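Local structure of C alpha-dehydrogenase (Sphingobium sp. SYK-6, 4YAC) at residues A70-V75 / V123-P128; A92-F97 / D113-G118. The protein probably catalyses NAD-dependent oxidation of an alcohol group as a short-chain dehydrogenase/reductase of the lignin beta-aryl ether cleavage pathway, and binds NADH. One frame throughout, in Å; residues are numbered along the deposited sequence.

Interaction 1. Residues A70-V75 / V123-P128; sequences AYAAAV and VMTVMP
T125 lays its methyl CG2 across the turn of helix 70-75 between A72 and V75, where it meets A72 CA at 3.8 Å and V75 CG2 at 3.7 Å. Its hydroxyl, beside its own backbone N (chi1 -62°), lies on the Y71 side of the methyl and is hydrogen-bonded to N121 O one turn earlier. The threonine thus spends its polar atom within its own helix and presents carbon to the neighbour; OG1 comes only within 4.2 Å of Y71 CG, set obliquely to the ring. V75 reaches over with the same methyl, CG2, that touches T125, and packs it against V126 CG2 at 3.8 Å. That methyl also lies at the edge of the Y71 ring, in its plane, so ring and valine share one side of helix 70-75. The two short helical axes run in the same general direction, crossing at -36° with a closest approach of 9.8 Å. The pair packs on the central parallel sheet of the Rossmann fold: Y71 and V126 both touch L88 of strand 87-90, and V75 touches F10 of strand 8-12. On another side of helix 105-133, M124 packs on W108 of the second subunit. An alanine in place of T125 would probably open a gap beside V75 CG2 and A72, and leave N121 O without this hydroxyl partner. With 197 Å² buried and no hydrogen bond crossing between the segments, the helices are joined here by methyl and aliphatic packing, which depends on shape fit rather than on polar pairing.

Interaction 2. Residues A92-F97 / D113-G118; sequences AGVSQF and DVNVNG. With NAI (1,4-dihydronicotinamide adenine dinucleotide), chain B.
V94 and N115 join the loop that follows strand 87-90 to helix 105-133 in this Rossmann fold; A92 and G93 end the N-x-A-G sequence motif of short-chain dehydrogenases. Two hydrogen bonds form a closed pair. V94 N donates to N115 OD1 (2.8 Å), lying in the carbonyl plane on a lone pair, and N115 ND2 returns a nearly straight bond to V94 O at 2.9 Å, with that oxygen almost in the amide plane. Gripped at both ends by one residue's backbone, the carboxamide is held against rotation, and ND2 has a further partner in T160. G93 brings its CA to 3.3 Å from OD1.

A water adds a bridge, donating to A92 O and to V114 O, both at 2.8 Å. The helix is widened here into a pi-type turn, where G118 N bonds only weakly to D113 O.

Apolar contact completes the join: V94 CG2 meets V114 CB, the two side chains crossing at about a right angle. Both valines also line the adenine pocket of NADH. V94 CG1 touches C8A of the adenine at 3.9 Å, and V114 CG2 approaches its amino nitrogen N6A at 3.7 Å.

Interactions 1 and 2 lie 18 Å apart between centres and share helix 105-133, whose 113-118 part serves interaction 2 and whose 123-128 part serves interaction 1. Along the chain the order is 70-75, 92-97, 113-118, 123-128, so interaction 2 falls within the span that interaction 1 closes. Strand 87-90 of the parallel sheet runs between helix 68-81 and the loop of interaction 2. The contacts meet directly where Y71 CE2 packs on G118 O at 3.8 Å. One long helix thus packs on helix 68-81 through its 123-128 part and holds the loop that lines the adenine pocket through its 113-118 part.

Interaction 1. Residues A70-V75 / V123-P128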
ATOM      1  N   ALA A  70     -10.216 -14.418  18.571  1.00 27.40           N
ATOM      2  CA  ALA A  70      -9.779 -15.783  18.304  1.00 31.75           C
ATOM      3  C   ALA A  70      -8.286 -15.826  18.017  1.00 36.67           C
ATOM      4  O   ALA A  70      -7.620 -16.798  18.359  1.00 29.60           O
ATOM      5  CB  ALA A  70     -10.556 -16.376  17.145  1.00 35.65           C
ATOM      6  N   TYR A  71      -7.759 -14.777  17.392  1.00 29.10           N
ATOM      7  CA  TYR A  71      -6.334 -14.735  17.085  1.00 25.60           C
ATOM      8  C   TYR A  71      -5.541 -14.752  18.389  1.00 31.70           C
ATOM      9  O   TYR A  71      -4.588 -15.518  18.541  1.00 30.98           O
ATOM     10  CB  TYR A  71      -5.988 -13.494  16.251  1.00 27.98           C
ATOM     11  CG  TYR A  71      -4.802 -13.682  15.327  1.00 29.71           C
ATOM     12  CD1 TYR A  71      -3.648 -14.319  15.761  1.00 26.20           C
ATOM     13  CD2 TYR A  71      -4.841 -13.227  14.016  1.00 22.68           C
ATOM     14  CE1 TYR A  71      -2.568 -14.494  14.918  1.00 26.79           C
ATOM     15  CE2 TYR A  71      -3.760 -13.397  13.161  1.00 20.54           C
ATOM     16  CZ  TYR A  71      -2.629 -14.035  13.621  1.00 21.89           C
ATOM     17  OH  TYR A  71      -1.552 -14.205  12.779  1.00 23.46           O
ATOM     18  N   ALA A  72      -5.958 -13.927  19.344  1.00 24.48           N
ATOM     19  CA  ALA A  72      -5.284 -13.869  20.633  1.00 28.06           C
ATOM     20  C   ALA A  72      -5.352 -15.224  21.330  1.00 31.77           C
ATOM     21  O   ALA A  72      -4.378 -15.666  21.946  1.00 31.58           O
ATOM     22  CB  ALA A  72      -5.897 -12.803  21.499  1.00 27.57           C
ATOM     23  N   ALA A  73      -6.502 -15.881  21.226  1.00 30.36           N
ATOM     24  CA  ALA A  73      -6.683 -17.193  21.838  1.00 36.19           C
ATOM     25  C   ALA A  73      -5.775 -18.224  21.179  1.00 31.55           C
ATOM     26  O   ALA A  73      -5.218 -19.093  21.854  1.00 32.72           O
ATOM     27  CB  ALA A  73      -8.138 -17.627  21.742  1.00 33.68           C
ATOM     28  N   ALA A  74      -5.622 -18.120  19.861  1.00 29.26           N
ATOM     29  CA  ALA A  74      -4.806 -19.064  19.105  1.00 27.69           C
ATOM     30  C   ALA A  74      -3.330 -18.915  19.449  1.00 35.08           C
ATOM     31  O   ALA A  74      -2.599 -19.902  19.513  1.00 34.12           O
ATOM     32  CB  ALA A  74      -5.017 -18.875  17.612  1.00 27.79           C
ATOM     33  N   VAL A  75      -2.890 -17.683  19.669  1.00 29.07           N
ATOM     34  CA  VAL A  75      -1.506 -17.451  20.052  1.00 26.31           C
ATOM     35  C   VAL A  75      -1.285 -17.908  21.496  1.00 35.74           C
ATOM     36  O   VAL A  75      -0.232 -18.458  21.816  1.00 34.22           O
ATOM     37  CB  VAL A  75      -1.111 -15.973  19.878  1.00 29.54           C
ATOM     38  CG1 VAL A  75       0.271 -15.710  20.441  1.00 28.75           C
ATOM     39  CG2 VAL A  75      -1.140 -15.602  18.406  1.00 26.01           C
ATOM     40  N   VAL A 123       0.293  -9.247  13.532  1.00 24.20           N
ATOM     41  CA  VAL A 123       1.380  -8.377  13.975  1.00 27.08           C
ATOM     42  C   VAL A 123       1.058  -7.764  15.341  1.00 26.50           C
ATOM     43  O   VAL A 123       1.898  -7.754  16.234  1.00 26.62           O
ATOM     44  CB  VAL A 123       1.662  -7.268  12.920  1.00 25.67           C
ATOM     45  CG1 VAL A 123       2.499  -6.143  13.507  1.00 28.23           C
ATOM     46  CG2 VAL A 123       2.361  -7.869  11.714  1.00 25.50           C
ATOM     47  N   MET A 124      -0.161  -7.277  15.523  1.00 25.65           N
ATOM     48  CA  MET A 124      -0.510  -6.609  16.771  1.00 24.51           C
ATOM     49  C   MET A 124      -0.756  -7.591  17.911  1.00 24.31           C
ATOM     50  O   MET A 124      -0.710  -7.206  19.073  1.00 27.60           O
ATOM     51  CB  MET A 124      -1.744  -5.728  16.575  1.00 25.24           C
ATOM     52  CG  MET A 124      -1.540  -4.592  15.579  1.00 30.73           C
ATOM     53  SD  MET A 124      -0.033  -3.635  15.840  1.00 27.51           S
ATOM     54  CE  MET A 124      -0.228  -3.147  17.550  1.00 31.90           C
ATOM     55  N   THR A 125      -1.014  -8.855  17.585  1.00 26.39           N
ATOM     56  CA  THR A 125      -1.226  -9.863  18.622  1.00 24.03           C
ATOM     57  C   THR A 125       0.111 -10.386  19.132  1.00 28.06           C
ATOM     58  O   THR A 125       0.291 -10.581  20.336  1.00 30.74           O
ATOM     59  CB  THR A 125      -2.081 -11.049  18.114  1.00 27.37           C
ATOM     60  OG1 THR A 125      -3.380 -10.577  17.737  1.00 28.41           O
ATOM     61  CG2 THR A 125      -2.252 -12.110  19.198  1.00 29.20           C
ATOM     62  N   VAL A 126       1.052 -10.594  18.212  1.00 25.95           N
ATOM     63  CA  VAL A 126       2.311 -11.270  18.536  1.00 26.88           C
ATOM     64  C   VAL A 126       3.472 -10.322  18.838  1.00 29.68           C
ATOM     65  O   VAL A 126       4.240 -10.558  19.768  1.00 28.52           O
ATOM     66  CB  VAL A 126       2.724 -12.210  17.375  1.00 25.58           C
ATOM     67  CG1 VAL A 126       4.129 -12.776  17.575  1.00 31.90           C
ATOM     68  CG2 VAL A 126       1.713 -13.338  17.230  1.00 24.17           C
ATOM     69  N   MET A 127       3.617  -9.259  18.057  1.00 28.18           N
ATOM     70  CA  MET A 127       4.802  -8.412  18.163  1.00 30.04           C
ATOM     71  C   MET A 127       4.944  -7.751  19.546  1.00 31.75           C
ATOM     72  O   MET A 127       6.054  -7.667  20.076  1.00 35.18           O
ATOM     73  CB  MET A 127       4.776  -7.364  17.043  1.00 30.49           C
ATOM     74  CG  MET A 127       5.810  -6.267  17.139  1.00 32.75           C
ATOM     75  SD  MET A 127       5.108  -4.773  17.858  1.00 37.06           S
ATOM     76  CE  MET A 127       3.860  -4.312  16.647  1.00 33.35           C
ATOM     77  N   PRO A 128       3.830  -7.302  20.152  1.00 31.03           N
ATOM     78  CA  PRO A 128       3.959  -6.778  21.521  1.00 33.82           C
ATOM     79  C   PRO A 128       4.399  -7.828  22.549  1.00 34.77           C
ATOM     80  O   PRO A 128       5.031  -7.478  23.548  1.00 33.74           O
ATOM     81  CB  PRO A 128       2.550  -6.270  21.833  1.00 31.81           C
ATOM     82  CG  PRO A 128       1.980  -5.928  20.498  1.00 28.12           C
ATOM     83  CD  PRO A 128       2.513  -6.983  19.572  1.00 28.22           C
TER

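Interaction 2. Residues A92-F97 / D113-G118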
ATOM      1  N   ALA A  92      -1.129 -16.152   4.934  1.00 25.25           N
ATOM      2  CA  ALA A  92      -2.487 -16.347   4.430  1.00 24.56           C
ATOM      3  C   ALA A  92      -2.883 -15.183   3.538  1.00 24.63           C
ATOM      4  O   ALA A  92      -2.548 -14.034   3.810  1.00 26.22           O
ATOM      5  CB  ALA A  92      -3.474 -16.491   5.574  1.00 26.43           C
ATOM      6  N   GLY A  93      -3.579 -15.490   2.455  1.00 26.16           N
ATOM      7  CA  GLY A  93      -4.078 -14.458   1.569  1.00 28.34           C
ATOM      8  C   GLY A  93      -5.111 -15.026   0.629  1.00 23.68           C
ATOM      9  O   GLY A  93      -5.124 -16.229   0.368  1.00 26.33           O
ATOM     10  N   VAL A  94      -5.979 -14.156   0.123  1.00 24.80           N
ATOM     11  CA  VAL A  94      -6.989 -14.544  -0.854  1.00 24.95           C
ATOM     12  C   VAL A  94      -6.950 -13.601  -2.045  1.00 26.92           C
ATOM     13  O   VAL A  94      -6.341 -12.532  -1.980  1.00 25.64           O
ATOM     14  CB  VAL A  94      -8.404 -14.531  -0.249  1.00 24.66           C
ATOM     15  CG1 VAL A  94      -8.486 -15.494   0.923  1.00 27.52           C
ATOM     16  CG2 VAL A  94      -8.790 -13.119   0.192  1.00 27.44           C
ATOM     17  N   SER A  95      -7.612 -13.992  -3.128  1.00 27.48           N
ATOM     18  CA  SER A  95      -7.679 -13.140  -4.304  1.00 37.61           C
ATOM     19  C   SER A  95      -8.875 -13.467  -5.180  1.00 36.09           C
ATOM     20  O   SER A  95      -9.255 -14.625  -5.337  1.00 53.26           O
ATOM     21  CB  SER A  95      -6.397 -13.263  -5.127  1.00 39.22           C
ATOM     22  OG  SER A  95      -6.207 -14.594  -5.573  1.00 53.23           O
ATOM     23  N   GLN A  96      -9.466 -12.414  -5.733  1.00 36.04           N
ATOM     24  CA  GLN A  96     -10.478 -12.541  -6.768  1.00 32.82           C
ATOM     25  C   GLN A  96     -10.317 -11.347  -7.693  1.00 36.02           C
ATOM     26  O   GLN A  96     -10.347 -10.198  -7.252  1.00 43.69           O
ATOM     27  CB  GLN A  96     -11.885 -12.601  -6.176  1.00 53.84           C
ATOM     28  CG  GLN A  96     -12.931 -13.161  -7.130  1.00 79.49           C
ATOM     29  CD  GLN A  96     -14.039 -13.906  -6.409  1.00111.54           C
ATOM     30  OE1 GLN A  96     -14.133 -15.131  -6.488  1.00120.58           O
ATOM     31  NE2 GLN A  96     -14.886 -13.169  -5.701  1.00107.92           N
ATOM     32  N   PHE A  97     -10.120 -11.638  -8.974  1.00 34.28           N
ATOM     33  CA  PHE A  97      -9.828 -10.618  -9.971  1.00 29.13           C
ATOM     34  C   PHE A  97     -11.062 -10.273 -10.794  1.00 32.15           C
ATOM     35  O   PHE A  97     -11.985 -11.079 -10.914  1.00 34.58           O
ATOM     36  CB  PHE A  97      -8.699 -11.096 -10.888  1.00 31.51           C
ATOM     37  CG  PHE A  97      -7.462 -11.526 -10.151  1.00 37.62           C
ATOM     38  CD1 PHE A  97      -6.947 -10.753  -9.122  1.00 33.28           C
ATOM     39  CD2 PHE A  97      -6.824 -12.710 -10.478  1.00 53.15           C
ATOM     40  CE1 PHE A  97      -5.813 -11.148  -8.443  1.00 35.03           C
ATOM     41  CE2 PHE A  97      -5.691 -13.109  -9.799  1.00 54.42           C
ATOM     42  CZ  PHE A  97      -5.186 -12.328  -8.780  1.00 42.82           C
ATOM     43  N   ASP A 113     -10.055  -7.575   4.411  1.00 25.16           N
ATOM     44  CA  ASP A 113     -10.066  -8.124   5.764  1.00 28.35           C
ATOM     45  C   ASP A 113      -9.003  -9.218   5.923  1.00 26.61           C
ATOM     46  O   ASP A 113      -8.250  -9.217   6.895  1.00 24.24           O
ATOM     47  CB  ASP A 113     -11.460  -8.668   6.115  1.00 58.53           C
ATOM     48  CG  ASP A 113     -11.760  -8.626   7.609  1.00 67.72           C
ATOM     49  OD1 ASP A 113     -11.000  -7.990   8.371  1.00 62.20           O
ATOM     50  OD2 ASP A 113     -12.782  -9.216   8.017  1.00 69.34           O
ATOM     51  N   VAL A 114      -8.925 -10.146   4.976  1.00 24.42           N
ATOM     52  CA  VAL A 114      -7.943 -11.229   5.091  1.00 25.84           C
ATOM     53  C   VAL A 114      -6.529 -10.743   4.795  1.00 23.21           C
ATOM     54  O   VAL A 114      -5.607 -11.013   5.560  1.00 24.70           O
ATOM     55  CB  VAL A 114      -8.259 -12.401   4.139  1.00 34.36           C
ATOM     56  CG1 VAL A 114      -7.211 -13.510   4.278  1.00 28.41           C
ATOM     57  CG2 VAL A 114      -9.640 -12.953   4.418  1.00 29.70           C
ATOM     58  N   ASN A 115      -6.358 -10.029   3.689  1.00 23.71           N
ATOM     59  CA  ASN A 115      -5.019  -9.694   3.220  1.00 21.48           C
ATOM     60  C   ASN A 115      -4.355  -8.573   4.008  1.00 24.82           C
ATOM     61  O   ASN A 115      -3.128  -8.542   4.118  1.00 25.55           O
ATOM     62  CB  ASN A 115      -5.056  -9.316   1.738  1.00 22.24           C
ATOM     63  CG  ASN A 115      -5.413 -10.488   0.843  1.00 26.42           C
ATOM     64  OD1 ASN A 115      -5.681 -11.598   1.318  1.00 24.39           O
ATOM     65  ND2 ASN A 115      -5.422 -10.246  -0.463  1.00 29.25           N
ATOM     66  N   VAL A 116      -5.148  -7.648   4.546  1.00 22.28           N
ATOM     67  CA  VAL A 116      -4.583  -6.527   5.285  1.00 20.73           C
ATOM     68  C   VAL A 116      -4.867  -6.674   6.777  1.00 25.12           C
ATOM     69  O   VAL A 116      -3.934  -6.751   7.573  1.00 25.33           O
ATOM     70  CB  VAL A 116      -5.113  -5.175   4.785  1.00 22.61           C
ATOM     71  CG1 VAL A 116      -4.342  -4.035   5.451  1.00 23.16           C
ATOM     72  CG2 VAL A 116      -4.971  -5.078   3.275  1.00 24.69           C
ATOM     73  N   ASN A 117      -6.136  -6.714   7.171  1.00 22.67           N
ATOM     74  CA  ASN A 117      -6.453  -6.837   8.590  1.00 24.50           C
ATOM     75  C   ASN A 117      -5.927  -8.136   9.189  1.00 30.22           C
ATOM     76  O   ASN A 117      -5.531  -8.151  10.346  1.00 23.85           O
ATOM     77  CB  ASN A 117      -7.961  -6.735   8.839  1.00 25.86           C
ATOM     78  CG  ASN A 117      -8.457  -5.301   8.856  1.00 40.57           C
ATOM     79  OD1 ASN A 117      -7.732  -4.381   9.237  1.00 31.65           O
ATOM     80  ND2 ASN A 117      -9.706  -5.108   8.452  1.00 51.49           N
ATOM     81  N   GLY A 118      -5.910  -9.219   8.417  1.00 24.45           N
ATOM     82  CA  GLY A 118      -5.390 -10.481   8.929  1.00 24.34           C
ATOM     83  C   GLY A 118      -3.925 -10.370   9.312  1.00 25.20           C
ATOM     84  O   GLY A 118      -3.480 -10.955  10.312  1.00 21.68           O
TER
HETATM   85  PA  NAI B 500      -4.188 -21.416  -0.984  1.00 39.03           P
HETATM   86  O1A NAI B 500      -5.664 -21.494  -1.289  1.00 47.11           O
HETATM   87  O2A NAI B 500      -3.490 -22.671  -1.538  1.00 43.31           O
HETATM   88  O5B NAI B 500      -3.969 -21.330   0.571  1.00 32.17           O
HETATM   89  C5B NAI B 500      -4.583 -20.312   1.292  1.00 32.74           C
HETATM   90  C4B NAI B 500      -4.834 -20.768   2.667  1.00 28.54           C
HETATM   91  O4B NAI B 500      -5.179 -19.597   3.481  1.00 25.14           O
HETATM   92  C3B NAI B 500      -5.957 -21.695   2.726  1.00 28.76           C
HETATM   93  O3B NAI B 500      -5.632 -22.835   3.510  1.00 29.11           O
HETATM   94  C2B NAI B 500      -7.042 -20.950   3.313  1.00 24.80           C
HETATM   95  O2B NAI B 500      -7.954 -21.811   4.021  1.00 28.23           O
HETATM   96  C1B NAI B 500      -6.387 -20.010   4.197  1.00 24.03           C
HETATM   97  N9A NAI B 500      -7.208 -18.882   4.544  1.00 24.62           N
HETATM   98  C8A NAI B 500      -7.976 -18.104   3.731  1.00 23.47           C
HETATM   99  N7A NAI B 500      -8.603 -17.158   4.450  1.00 24.07           N
HETATM  100  C5A NAI B 500      -8.251 -17.294   5.766  1.00 26.42           C
HETATM  101  C6A NAI B 500      -8.550 -16.645   6.959  1.00 23.59           C
HETATM  102  N6A NAI B 500      -9.441 -15.528   7.005  1.00 23.58           N
HETATM  103  N1A NAI B 500      -7.991 -17.080   8.122  1.00 24.13           N
HETATM  104  C2A NAI B 500      -7.151 -18.132   8.149  1.00 21.82           C
HETATM  105  N3A NAI B 500      -6.831 -18.784   7.018  1.00 24.60           N
HETATM  106  C4A NAI B 500      -7.360 -18.398   5.829  1.00 23.64           C
HETATM  107  O3  NAI B 500      -3.582 -20.141  -1.615  1.00 40.23           O
HETATM  108  PN  NAI B 500      -2.042 -20.055  -2.053  1.00 48.21           P
HETATM  109  O1N NAI B 500      -1.782 -21.044  -3.178  1.00 56.63           O
HETATM  110  O2N NAI B 500      -1.721 -18.567  -2.551  1.00 58.12           O
HETATM  111  O5D NAI B 500      -1.130 -20.396  -0.847  1.00 50.43           O
HETATM  112  O   HOH W   1      -3.502 -12.723   6.093  1.00 26.16           O